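Local coordinates for protein tyrocidine synthetase 3 (Brevibacillus brevis, PDB 2JGP) that forms peptide bonds in nonribosomal synthesis of the antibiotic tyrocidine, its carrier domain probably holding the growing peptide for the condensation domain, at residues 7-10 against 11-14; 74-77 against 78-82; 422-426 against 427-431; 488-491 against 492-496. All coordinates share one frame; numbering follows the deposited sequence. Where two conformers were deposited one is given.

Interaction 1: 7-10 against 11-14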
loop_
_atom_site.group_PDB
_atom_site.type_symbol
_atom_site.label_atom_id
_atom_site.label_comp_id
_atom_site.label_asym_id
_atom_site.label_seq_id
_atom_site.Cartn_x
_atom_site.Cartn_y
_atom_site.Cartn_z
ATOM N N PRO A 7 0.250 -13.010 -13.462
ATOM C CA PRO A 7 0.881 -11.694 -13.637
ATOM C C PRO A 7 1.551 -11.192 -12.354
ATOM O O PRO A 7 0.980 -11.320 -11.269
ATOM C CB PRO A 7 -0.299 -10.802 -14.029
ATOM C CG PRO A 7 -1.231 -11.735 -14.744
ATOM C CD PRO A 7 -1.135 -13.018 -13.966
ATOM N N ARG A 8 2.765 -10.661 -12.474
ATOM C CA ARG A 8 3.579 -10.276 -11.311
ATOM C C ARG A 8 3.834 -8.772 -11.238
ATOM O O ARG A 8 4.486 -8.283 -10.308
ATOM C CB ARG A 8 4.926 -10.990 -11.366
ATOM C CG ARG A 8 4.823 -12.498 -11.449
ATOM C CD ARG A 8 6.085 -13.099 -11.984
ATOM N NE ARG A 8 6.308 -12.762 -13.386
ATOM C CZ ARG A 8 7.268 -13.294 -14.136
ATOM N NH1 ARG A 8 8.106 -14.191 -13.623
ATOM N NH2 ARG A 8 7.401 -12.925 -15.401
ATOM N N SER A 9 3.341 -8.045 -12.234
ATOM C CA SER A 9 3.548 -6.611 -12.314
ATOM C C SER A 9 2.343 -5.988 -12.967
ATOM O O SER A 9 1.533 -6.687 -13.572
ATOM C CB SER A 9 4.782 -6.289 -13.149
ATOM O OG SER A 9 4.569 -6.613 -14.510
ATOM N N VAL A 10 2.253 -4.665 -12.885
ATOM C CA VAL A 10 1.135 -3.949 -13.495
ATOM C C VAL A 10 1.065 -4.174 -15.012
ATOM O O VAL A 10 -0.015 -4.399 -15.539
ATOM C CB VAL A 10 1.162 -2.425 -13.131
ATOM C CG1 VAL A 10 2.418 -1.749 -13.692
ATOM C CG2 VAL A 10 -0.086 -1.731 -13.626
ATOM N N TRP A 11 2.199 -4.145 -15.710
ATOM C CA TRP A 11 2.173 -4.320 -17.165
ATOM C C TRP A 11 1.892 -5.766 -17.569
ATOM O O TRP A 11 1.268 -5.997 -18.587
ATOM C CB TRP A 11 3.440 -3.769 -17.838
ATOM C CG TRP A 11 3.420 -2.274 -17.875
ATOM C CD1 TRP A 11 4.244 -1.424 -17.193
ATOM C CD2 TRP A 11 2.490 -1.447 -18.586
ATOM N NE1 TRP A 11 3.899 -0.117 -17.454
ATOM C CE2 TRP A 11 2.823 -0.102 -18.302
ATOM C CE3 TRP A 11 1.409 -1.709 -19.438
ATOM C CZ2 TRP A 11 2.124 0.969 -18.847
ATOM C CZ3 TRP A 11 0.716 -0.643 -19.979
ATOM C CH2 TRP A 11 1.077 0.682 -19.685
ATOM N N GLU A 12 2.333 -6.736 -16.769
ATOM C CA GLU A 12 1.966 -8.133 -17.027
ATOM C C GLU A 12 0.456 -8.326 -16.884
ATOM O O GLU A 12 -0.174 -9.000 -17.712
ATOM C CB GLU A 12 2.736 -9.086 -16.114
ATOM C CG GLU A 12 4.180 -9.285 -16.545
ATOM C CD GLU A 12 4.909 -10.332 -15.736
ATOM O OE1 GLU A 12 6.118 -10.541 -16.004
ATOM O OE2 GLU A 12 4.284 -10.960 -14.847
ATOM N N ALA A 13 -0.130 -7.700 -15.862
ATOM C CA ALA A 13 -1.580 -7.751 -15.648
ATOM C C ALA A 13 -2.345 -7.083 -16.793
ATOM O O ALA A 13 -3.273 -7.665 -17.336
ATOM C CB ALA A 13 -1.945 -7.098 -14.320
ATOM N N ARG A 14 -1.937 -5.871 -17.165
ATOM C CA ARG A 14 -2.605 -5.126 -18.230
ATOM C C ARG A 14 -2.559 -5.875 -19.558
ATOM O O ARG A 14 -3.568 -6.022 -20.237
ATOM C CB ARG A 14 -1.973 -3.739 -18.391
ATOM C CG ARG A 14 -2.298 -2.796 -17.250
ATOM C CD ARG A 14 -1.495 -1.518 -17.317
ATOM N NE ARG A 14 -1.968 -0.574 -16.307
ATOM C CZ ARG A 14 -1.254 0.438 -15.821
ATOM N NH1 ARG A 14 -0.022 0.676 -16.253
ATOM N NH2 ARG A 14 -1.780 1.219 -14.892
HETATM O O HOH W 1 4.958 -3.359 -14.743
#

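Interaction 2: 74-77 against 78-82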
loop_
_atom_site.group_PDB
_atom_site.type_symbol
_atom_site.label_atom_id
_atom_site.label_comp_id
_atom_site.label_asym_id
_atom_site.label_seq_id
_atom_site.Cartn_x
_atom_site.Cartn_y
_atom_site.Cartn_z
ATOM N N ALA A 74 6.004 -6.963 -21.334
ATOM C CA ALA A 74 5.873 -6.111 -20.141
ATOM C C ALA A 74 7.194 -5.440 -19.770
ATOM O O ALA A 74 7.222 -4.249 -19.462
ATOM C CB ALA A 74 5.346 -6.917 -18.958
ATOM N N ALA A 75 8.284 -6.206 -19.799
ATOM C CA ALA A 75 9.620 -5.660 -19.552
ATOM C C ALA A 75 9.961 -4.541 -20.546
ATOM O O ALA A 75 10.504 -3.501 -20.161
ATOM C CB ALA A 75 10.675 -6.766 -19.618
ATOM N N PHE A 76 9.647 -4.755 -21.820
ATOM C CA PHE A 76 9.865 -3.726 -22.835
ATOM C C PHE A 76 9.124 -2.430 -22.481
ATOM O O PHE A 76 9.703 -1.342 -22.550
ATOM C CB PHE A 76 9.420 -4.219 -24.215
ATOM C CG PHE A 76 9.346 -3.129 -25.248
ATOM C CD1 PHE A 76 10.469 -2.766 -25.969
ATOM C CD2 PHE A 76 8.148 -2.459 -25.491
ATOM C CE1 PHE A 76 10.404 -1.764 -26.918
ATOM C CE2 PHE A 76 8.078 -1.448 -26.440
ATOM C CZ PHE A 76 9.203 -1.107 -27.156
ATOM N N ILE A 77 7.854 -2.548 -22.099
ATOM C CA ILE A 77 7.053 -1.364 -21.742
ATOM C C ILE A 77 7.645 -0.656 -20.527
ATOM O O ILE A 77 7.706 0.576 -20.490
ATOM C CB ILE A 77 5.584 -1.715 -21.437
ATOM C CG1 ILE A 77 4.890 -2.298 -22.670
ATOM C CG2 ILE A 77 4.818 -0.463 -20.965
ATOM C CD1 ILE A 77 3.482 -2.798 -22.378
ATOM N N GLU A 78 8.088 -1.435 -19.542
ATOM C CA GLU A 78 8.724 -0.880 -18.336
ATOM C C GLU A 78 9.996 -0.091 -18.629
ATOM O O GLU A 78 10.323 0.859 -17.919
ATOM C CB GLU A 78 9.076 -2.002 -17.358
ATOM C CG GLU A 78 7.889 -2.595 -16.647
ATOM C CD GLU A 78 8.179 -3.943 -16.010
ATOM O OE1 GLU A 78 9.283 -4.496 -16.204
ATOM O OE2 GLU A 78 7.284 -4.465 -15.317
ATOM N N GLU A 79 10.722 -0.505 -19.662
ATOM C CA GLU A 79 12.030 0.061 -19.967
ATOM C C GLU A 79 11.979 1.126 -21.062
ATOM O O GLU A 79 13.016 1.691 -21.419
ATOM C CB GLU A 79 12.994 -1.070 -20.353
ATOM C CG GLU A 79 13.297 -1.998 -19.178
ATOM C CD GLU A 79 13.852 -3.349 -19.588
ATOM O OE1 GLU A 79 13.635 -4.321 -18.828
ATOM O OE2 GLU A 79 14.498 -3.447 -20.654
ATOM N N THR A 80 10.780 1.420 -21.566
ATOM C CA THR A 80 10.615 2.296 -22.727
ATOM C C THR A 80 9.809 3.546 -22.376
ATOM O O THR A 80 8.657 3.454 -21.964
ATOM C CB THR A 80 9.927 1.539 -23.888
ATOM O OG1 THR A 80 10.726 0.406 -24.250
ATOM C CG2 THR A 80 9.752 2.438 -25.110
ATOM N N ALA A 81 10.431 4.712 -22.546
ATOM C CA ALA A 81 9.771 5.998 -22.321
ATOM C C ALA A 81 8.990 6.453 -23.557
ATOM O O ALA A 81 7.946 7.096 -23.448
ATOM C CB ALA A 81 10.803 7.047 -21.949
ATOM N N LYS A 82 9.507 6.100 -24.730
ATOM C CA LYS A 82 8.923 6.525 -25.998
ATOM C C LYS A 82 7.533 5.927 -26.178
ATOM O O LYS A 82 7.339 4.730 -26.003
ATOM C CB LYS A 82 9.827 6.110 -27.162
ATOM C CG LYS A 82 9.344 6.564 -28.533
ATOM C CD LYS A 82 10.325 6.157 -29.624
ATOM C CE LYS A 82 9.679 6.192 -30.998
ATOM N NZ LYS A 82 8.668 5.110 -31.160
#

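Interaction 3: 422-426 against 427-431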
loop_
_atom_site.group_PDB
_atom_site.type_symbol
_atom_site.label_atom_id
_atom_site.label_comp_id
_atom_site.label_asym_id
_atom_site.label_seq_id
_atom_site.Cartn_x
_atom_site.Cartn_y
_atom_site.Cartn_z
ATOM N N LEU A 422 -20.450 10.983 8.655
ATOM C CA LEU A 422 -19.312 11.315 9.528
ATOM C C LEU A 422 -18.941 10.152 10.467
ATOM O O LEU A 422 -17.836 10.114 11.010
ATOM C CB LEU A 422 -19.634 12.576 10.351
ATOM C CG LEU A 422 -18.485 13.468 10.847
ATOM C CD1 LEU A 422 -17.660 14.017 9.687
ATOM C CD2 LEU A 422 -19.033 14.619 11.689
ATOM N N SER A 423 -19.866 9.213 10.656
ATOM C CA SER A 423 -19.630 8.046 11.507
ATOM C C SER A 423 -18.891 6.921 10.780
ATOM O O SER A 423 -18.546 5.907 11.387
ATOM C CB SER A 423 -20.957 7.511 12.054
ATOM O OG SER A 423 -21.790 7.028 11.013
ATOM N N ARG A 424 -18.644 7.094 9.485
ATOM C CA ARG A 424 -17.976 6.058 8.700
ATOM C C ARG A 424 -17.118 6.655 7.588
ATOM O O ARG A 424 -17.059 7.874 7.428
ATOM C CB ARG A 424 -18.999 5.041 8.170
ATOM C CG ARG A 424 -20.356 5.600 7.783
ATOM C CD ARG A 424 -21.473 4.614 8.101
ATOM N NE ARG A 424 -21.094 3.260 7.724
ATOM C CZ ARG A 424 -21.649 2.147 8.200
ATOM N NH1 ARG A 424 -22.649 2.191 9.074
ATOM N NH2 ARG A 424 -21.195 0.968 7.786
ATOM N N ASN A 425 -16.426 5.795 6.849
ATOM C CA ASN A 425 -15.472 6.237 5.837
ATOM C C ASN A 425 -16.017 6.065 4.427
ATOM O O ASN A 425 -16.891 5.229 4.200
ATOM C CB ASN A 425 -14.153 5.486 6.008
ATOM C CG ASN A 425 -13.374 5.962 7.215
ATOM O OD1 ASN A 425 -12.711 6.998 7.167
ATOM N ND2 ASN A 425 -13.456 5.211 8.309
ATOM N N PRO A 426 -15.507 6.866 3.474
ATOM C CA PRO A 426 -16.013 6.770 2.112
ATOM C C PRO A 426 -15.662 5.429 1.460
ATOM O O PRO A 426 -14.535 4.932 1.609
ATOM C CB PRO A 426 -15.345 7.953 1.391
ATOM C CG PRO A 426 -14.161 8.301 2.202
ATOM C CD PRO A 426 -14.453 7.890 3.612
ATOM N N LEU A 427 -16.655 4.846 0.792
ATOM C CA LEU A 427 -16.531 3.618 0.001
ATOM C C LEU A 427 -16.354 2.321 0.800
ATOM O O LEU A 427 -16.953 1.307 0.442
ATOM C CB LEU A 427 -15.443 3.740 -1.081
ATOM C CG LEU A 427 -15.849 4.533 -2.327
ATOM C CD1 LEU A 427 -14.688 4.638 -3.296
ATOM C CD2 LEU A 427 -17.060 3.906 -3.014
ATOM N N PHE A 428 -15.531 2.336 1.850
ATOM C CA PHE A 428 -15.320 1.138 2.675
ATOM C C PHE A 428 -15.094 1.473 4.151
ATOM O O PHE A 428 -14.537 2.520 4.488
ATOM C CB PHE A 428 -14.154 0.294 2.135
ATOM C CG PHE A 428 -12.890 1.071 1.915
ATOM C CD1 PHE A 428 -11.991 1.282 2.956
ATOM C CD2 PHE A 428 -12.600 1.602 0.669
ATOM C CE1 PHE A 428 -10.827 2.010 2.755
ATOM C CE2 PHE A 428 -11.435 2.328 0.462
ATOM C CZ PHE A 428 -10.547 2.529 1.505
ATOM N N ASP A 429 -15.539 0.568 5.018
ATOM C CA ASP A 429 -15.392 0.717 6.469
ATOM C C ASP A 429 -14.484 -0.338 7.083
ATOM O O ASP A 429 -14.346 -0.415 8.301
ATOM C CB ASP A 429 -16.768 0.683 7.118
ATOM C CG ASP A 429 -17.541 1.943 6.853
ATOM O OD1 ASP A 429 -17.014 3.025 7.189
ATOM O OD2 ASP A 429 -18.648 1.862 6.288
ATOM N N THR A 430 -13.860 -1.143 6.232
ATOM C CA THR A 430 -12.852 -2.081 6.673
ATOM C C THR A 430 -11.699 -2.109 5.678
ATOM O O THR A 430 -11.883 -1.812 4.501
ATOM C CB THR A 430 -13.435 -3.497 6.854
ATOM O OG1 THR A 430 -12.418 -4.363 7.356
ATOM C CG2 THR A 430 -13.959 -4.048 5.534
ATOM N N VAL A 431 -10.518 -2.460 6.180
ATOM C CA VAL A 431 -9.307 -2.557 5.382
ATOM C C VAL A 431 -8.688 -3.937 5.579
ATOM O O VAL A 431 -8.747 -4.497 6.675
ATOM C CB VAL A 431 -8.286 -1.454 5.781
ATOM C CG1 VAL A 431 -6.901 -1.755 5.228
ATOM C CG2 VAL A 431 -8.776 -0.090 5.307
HETATM O O HOH W 2 -15.109 3.038 9.120
HETATM O O HOH W 3 -19.061 3.580 4.353
#

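Interaction 4: 488-491 against 492-496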
loop_
_atom_site.group_PDB
_atom_site.type_symbol
_atom_site.label_atom_id
_atom_site.label_comp_id
_atom_site.label_asym_id
_atom_site.label_seq_id
_atom_site.Cartn_x
_atom_site.Cartn_y
_atom_site.Cartn_z
ATOM N N THR A 488 -16.443 -5.484 21.297
ATOM C CA THR A 488 -15.737 -5.974 22.471
ATOM C C THR A 488 -14.580 -6.861 22.008
ATOM O O THR A 488 -14.570 -7.349 20.871
ATOM C CB THR A 488 -16.663 -6.799 23.393
ATOM O OG1 THR A 488 -17.081 -7.996 22.721
ATOM C CG2 THR A 488 -17.893 -5.997 23.795
ATOM N N ARG A 489 -13.607 -7.062 22.892
ATOM C CA ARG A 489 -12.516 -8.000 22.641
ATOM C C ARG A 489 -13.044 -9.402 22.349
ATOM O O ARG A 489 -12.538 -10.084 21.458
ATOM C CB ARG A 489 -11.570 -8.049 23.842
ATOM C CG ARG A 489 -10.461 -9.088 23.721
ATOM C CD ARG A 489 -9.383 -8.862 24.762
ATOM N NE ARG A 489 -8.689 -7.597 24.538
ATOM C CZ ARG A 489 -7.756 -7.390 23.608
ATOM N NH1 ARG A 489 -7.374 -8.369 22.797
ATOM N NH2 ARG A 489 -7.196 -6.189 23.496
ATOM N N GLU A 490 -14.055 -9.824 23.107
ATOM C CA GLU A 490 -14.661 -11.147 22.951
ATOM C C GLU A 490 -15.180 -11.350 21.526
ATOM O O GLU A 490 -14.879 -12.365 20.889
ATOM C CB GLU A 490 -15.796 -11.334 23.967
ATOM C CG GLU A 490 -16.542 -12.662 23.873
ATOM C CD GLU A 490 -17.745 -12.732 24.804
ATOM O OE1 GLU A 490 -17.808 -11.957 25.785
ATOM O OE2 GLU A 490 -18.634 -13.569 24.555
ATOM N N THR A 491 -15.951 -10.378 21.039
ATOM C CA THR A 491 -16.521 -10.426 19.688
ATOM C C THR A 491 -15.455 -10.516 18.599
ATOM O O THR A 491 -15.631 -11.226 17.606
ATOM C CB THR A 491 -17.414 -9.191 19.417
ATOM O OG1 THR A 491 -18.589 -9.272 20.229
ATOM C CG2 THR A 491 -17.823 -9.107 17.933
ATOM N N MET A 492 -14.352 -9.799 18.790
ATOM C CA MET A 492 -13.290 -9.744 17.789
ATOM C C MET A 492 -12.400 -10.985 17.824
ATOM O O MET A 492 -11.938 -11.445 16.780
ATOM C CB MET A 492 -12.467 -8.467 17.962
ATOM C CG MET A 492 -13.234 -7.213 17.574
ATOM S SD MET A 492 -13.433 -7.063 15.787
ATOM C CE MET A 492 -15.075 -7.731 15.540
ATOM N N GLU A 493 -12.161 -11.529 19.014
ATOM C CA GLU A 493 -11.479 -12.825 19.118
ATOM C C GLU A 493 -12.301 -13.931 18.448
ATOM O O GLU A 493 -11.743 -14.801 17.791
ATOM C CB GLU A 493 -11.157 -13.169 20.576
ATOM C CG GLU A 493 -10.021 -12.315 21.153
ATOM C CD GLU A 493 -9.754 -12.567 22.628
ATOM O OE1 GLU A 493 -10.542 -13.285 23.283
ATOM O OE2 GLU A 493 -8.748 -12.032 23.140
ATOM N N ARG A 494 -13.624 -13.876 18.589
ATOM C CA ARG A 494 -14.514 -14.837 17.932
ATOM C C ARG A 494 -14.546 -14.633 16.413
ATOM O O ARG A 494 -14.569 -15.604 15.654
ATOM C CB ARG A 494 -15.933 -14.737 18.506
ATOM C CG ARG A 494 -16.909 -15.765 17.945
ATOM C CD ARG A 494 -18.294 -15.655 18.578
ATOM N NE ARG A 494 -18.261 -15.943 20.015
ATOM C CZ ARG A 494 -18.364 -15.045 20.995
ATOM N NH1 ARG A 494 -18.524 -13.749 20.739
ATOM N NH2 ARG A 494 -18.312 -15.454 22.257
ATOM N N PHE A 495 -14.569 -13.365 15.998
ATOM C CA PHE A 495 -14.479 -12.953 14.593
ATOM C C PHE A 495 -13.248 -13.563 13.930
ATOM O O PHE A 495 -13.324 -14.084 12.818
ATOM C CB PHE A 495 -14.416 -11.416 14.547
ATOM C CG PHE A 495 -14.384 -10.815 13.162
ATOM C CD1 PHE A 495 -15.538 -10.733 12.394
ATOM C CD2 PHE A 495 -13.210 -10.260 12.660
ATOM C CE1 PHE A 495 -15.514 -10.141 11.133
ATOM C CE2 PHE A 495 -13.173 -9.666 11.404
ATOM C CZ PHE A 495 -14.333 -9.601 10.640
ATOM N N SER A 496 -12.118 -13.502 14.632
ATOM C CA SER A 496 -10.851 -14.047 14.137
ATOM C C SER A 496 -10.873 -15.575 14.020
ATOM O O SER A 496 -10.419 -16.123 13.018
ATOM C CB SER A 496 -9.700 -13.615 15.046
ATOM O OG SER A 496 -9.644 -12.201 15.153
#

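Interaction 1: 7-10 against 11-14
Ser9 caps the first helix of the peptidyl carrier domain: at the N-cap position, its OG accepts from Glu12 N at 3.2 Å, closing the start of helix 10-23. OG can face the open turn because chi1 (68°) sets it between the backbone N and the carbonyl carbon. The packed half of the contact lies around Glu12. Its extended side chain reaches the residue before the cap, OE2 accepting from both Arg8 N at 2.8 Å and Arg8 NE at 3.1 Å, while Arg8 NH2 bonds OE1 at 2.8 Å. The salt bridge is thus side-on, one guanidinium nitrogen to each oxygen, with the two planes 31° apart; NE approaches on the syn lone pair of OE2 and Arg8 N on its anti side, tilted out of the plane. Two grips on one oxygen should fix the rotation of the carboxylate. Next to it Pro7 CB packs on Ala13, 4.1 Å from Ala13 CB. Gln71, a second partner of Arg8 NH2, ties this end to helix 70-79. The looser side is wetted: a water accepts from Trp11 N and has only a weak bond to Ser9 OG. Farther round the turn Arg14, whose guanidinium is held by Asp406 and Gly403, lies alongside Val10, and Val10 CG2 sits over the centre of that group, 3.3 Å from Arg14 CZ.

Interaction 2: 74-77 against 78-82
Thr80 turns back onto Phe76 where helix 70-79 runs out, and its side chain can be followed atom by atom. CB already lies 3.2 Å from Phe76 O. From there the two branches part. OG1, anti to the carbonyl carbon (chi1 -59°), donates to Phe76 O at 2.6 Å, a short bond made from well outside the carbonyl plane, 34° away from it. The same oxygen stands over the middle of the Phe76 ring, 3.4 Å above its plane, so the hydroxyl that bonds the carbonyl also covers the ring face. The other branch, CG2, reaches only the far end of the ring, 4.1 Å from Phe76 CZ. Phe76 offers this face because its CG is anti to the backbone N (chi1 168°), which swings the ring out from the helix, where its face lies beneath the Thr80 hydroxyl. This is a helix C-terminus in the carrier domain, the last helix of its bundle, where the main-chain pattern gives way. Glu78 N still bonds Ala74 O at 2.9 Å in regular fashion, but Glu79 N divides weak bonds between Ala75 O and Phe76 O, and Thr80 N makes a weak, long bond to Ile77 O. The strong partner of Phe76 O is thus the threonine hydroxyl, its own backbone N meeting that oxygen at a poor angle. Beyond the turn, Asn84 ND2 donates to Thr80 O, and His361 of the condensation domain bonds Glu78 O. On the inward side Ala74 and Ile77 pack on Trp11 of helix 10-23.

Interaction 3: 422-426 against 427-431
Asp429 gathers the donors of Arg424 and Asn425 round a gamma turn centred on Leu427, in the loop that leads into strand 430-435 of the condensation domain. In the first shell its two oxygens divide the work. OD1 takes Asn425 N at 2.9 Å in a nearly straight bond (174°), the N-H arriving almost along the C-O axis. OD2 receives both Arg424 NE at 3.2 Å and Arg424 NH2 at 3.1 Å. This side-on salt bridge puts both nitrogens on one oxygen and on one face of the carboxylate: OD2 lies near the guanidinium plane, but the nitrogens stand well above the carboxylate plane, the two planes being 67° apart. Bends at chi2 and chi3 bring the arginine chain round to that face. Two waters add bridges, one joining Asp429 OD1 to Asn425 ND2, the other joining Asp429 OD2 to Asn425 O. The partners are themselves positioned from outside: Leu287 O accepts from Arg424 NH2, and Lys462 O from Asn425 ND2. Between Asn425 and Asp429 the chain turns sharply at Leu427, whose phi is positive (72°), and Leu427 and Phe428 pack against Phe409 of helix 409-415 and Ala376 of strand 373-379. Phe428 N closes the gamma turn with a weak bond to Pro426 O, 2.8 Å away, and that oxygen lies above one face of the Phe428 ring, offset toward its rim.

Interaction 4: 488-491 against 492-496
Glu490 and Arg494 run side by side on the outside of the first turns of helix 489-508, pointing the same way, and close an i to i+4 salt bridge. Arg494 NH2 donates to Glu490 OE2 at 3.0 Å in an almost straight line (176°), on the anti lone pair of that oxygen. The oxygen lies in the guanidinium plane, yet carboxylate and guanidinium are turned 67° against each other. NH2 alone makes the bond, Arg494 NH1 staying 3.8 Å from Glu490 OE2. Glu490 leaves the helix with CG anti to the backbone N (chi1 178°) and stays extended to its carboxylate. The neighbouring pair is slanted and looser: Arg489 crosses Glu493, whose OE2 lies at the guanidinium edge but 3.9 Å from Arg489 NH1, a long salt bridge, with closer contact to the aliphatic Arg489 CG at 3.5 Å. The stronger partners of this guanidinium lie outside: Asp304 and Gln305 O at NH2. Thr488 is the N-cap, its OG1 accepting from Thr491 N at 3.1 Å, while Asp292 takes both Thr488 N and Thr491 OG1. On the inner side Met492, bent at chi2 and chi3, brings CE to 3.9 Å from Thr491 CG2. Ser496 OG and N reach Met492 O from opposite faces of its plane, OG at 2.9 Å. This start of the helix lies on the sheet of the condensation domain, Met492 and Ser496 against strands 476-483 and 303-309, while Phe495 packs on helix 329-345 and meets Tyr344 edge-to-face.

Overall arrangement
Interactions 1 and 2 belong to the carrier domain and touch: Trp11 CE2 lies 3.3 Å from Ile77 CG2, and Glu12 CG is 3.6 Å from Ala74 CB, so the capped start of helix 10-23 packs along helix 70-79. Interactions 3 and 4 lie in the condensation domain, their centres about 20 Å apart and nearest atoms about 6 Å; Tyr337 joins their surroundings, bonding Thr430 and packing on Phe495. The contacts of the two domains lie far apart, about 29 Å between the centres of interactions 1 and 3, although the domains meet at Glu78-His361 and Arg14-Asp406. The sodium ion, at Gln396 and Asp400, lies about 6 Å from the Ala13 side chain.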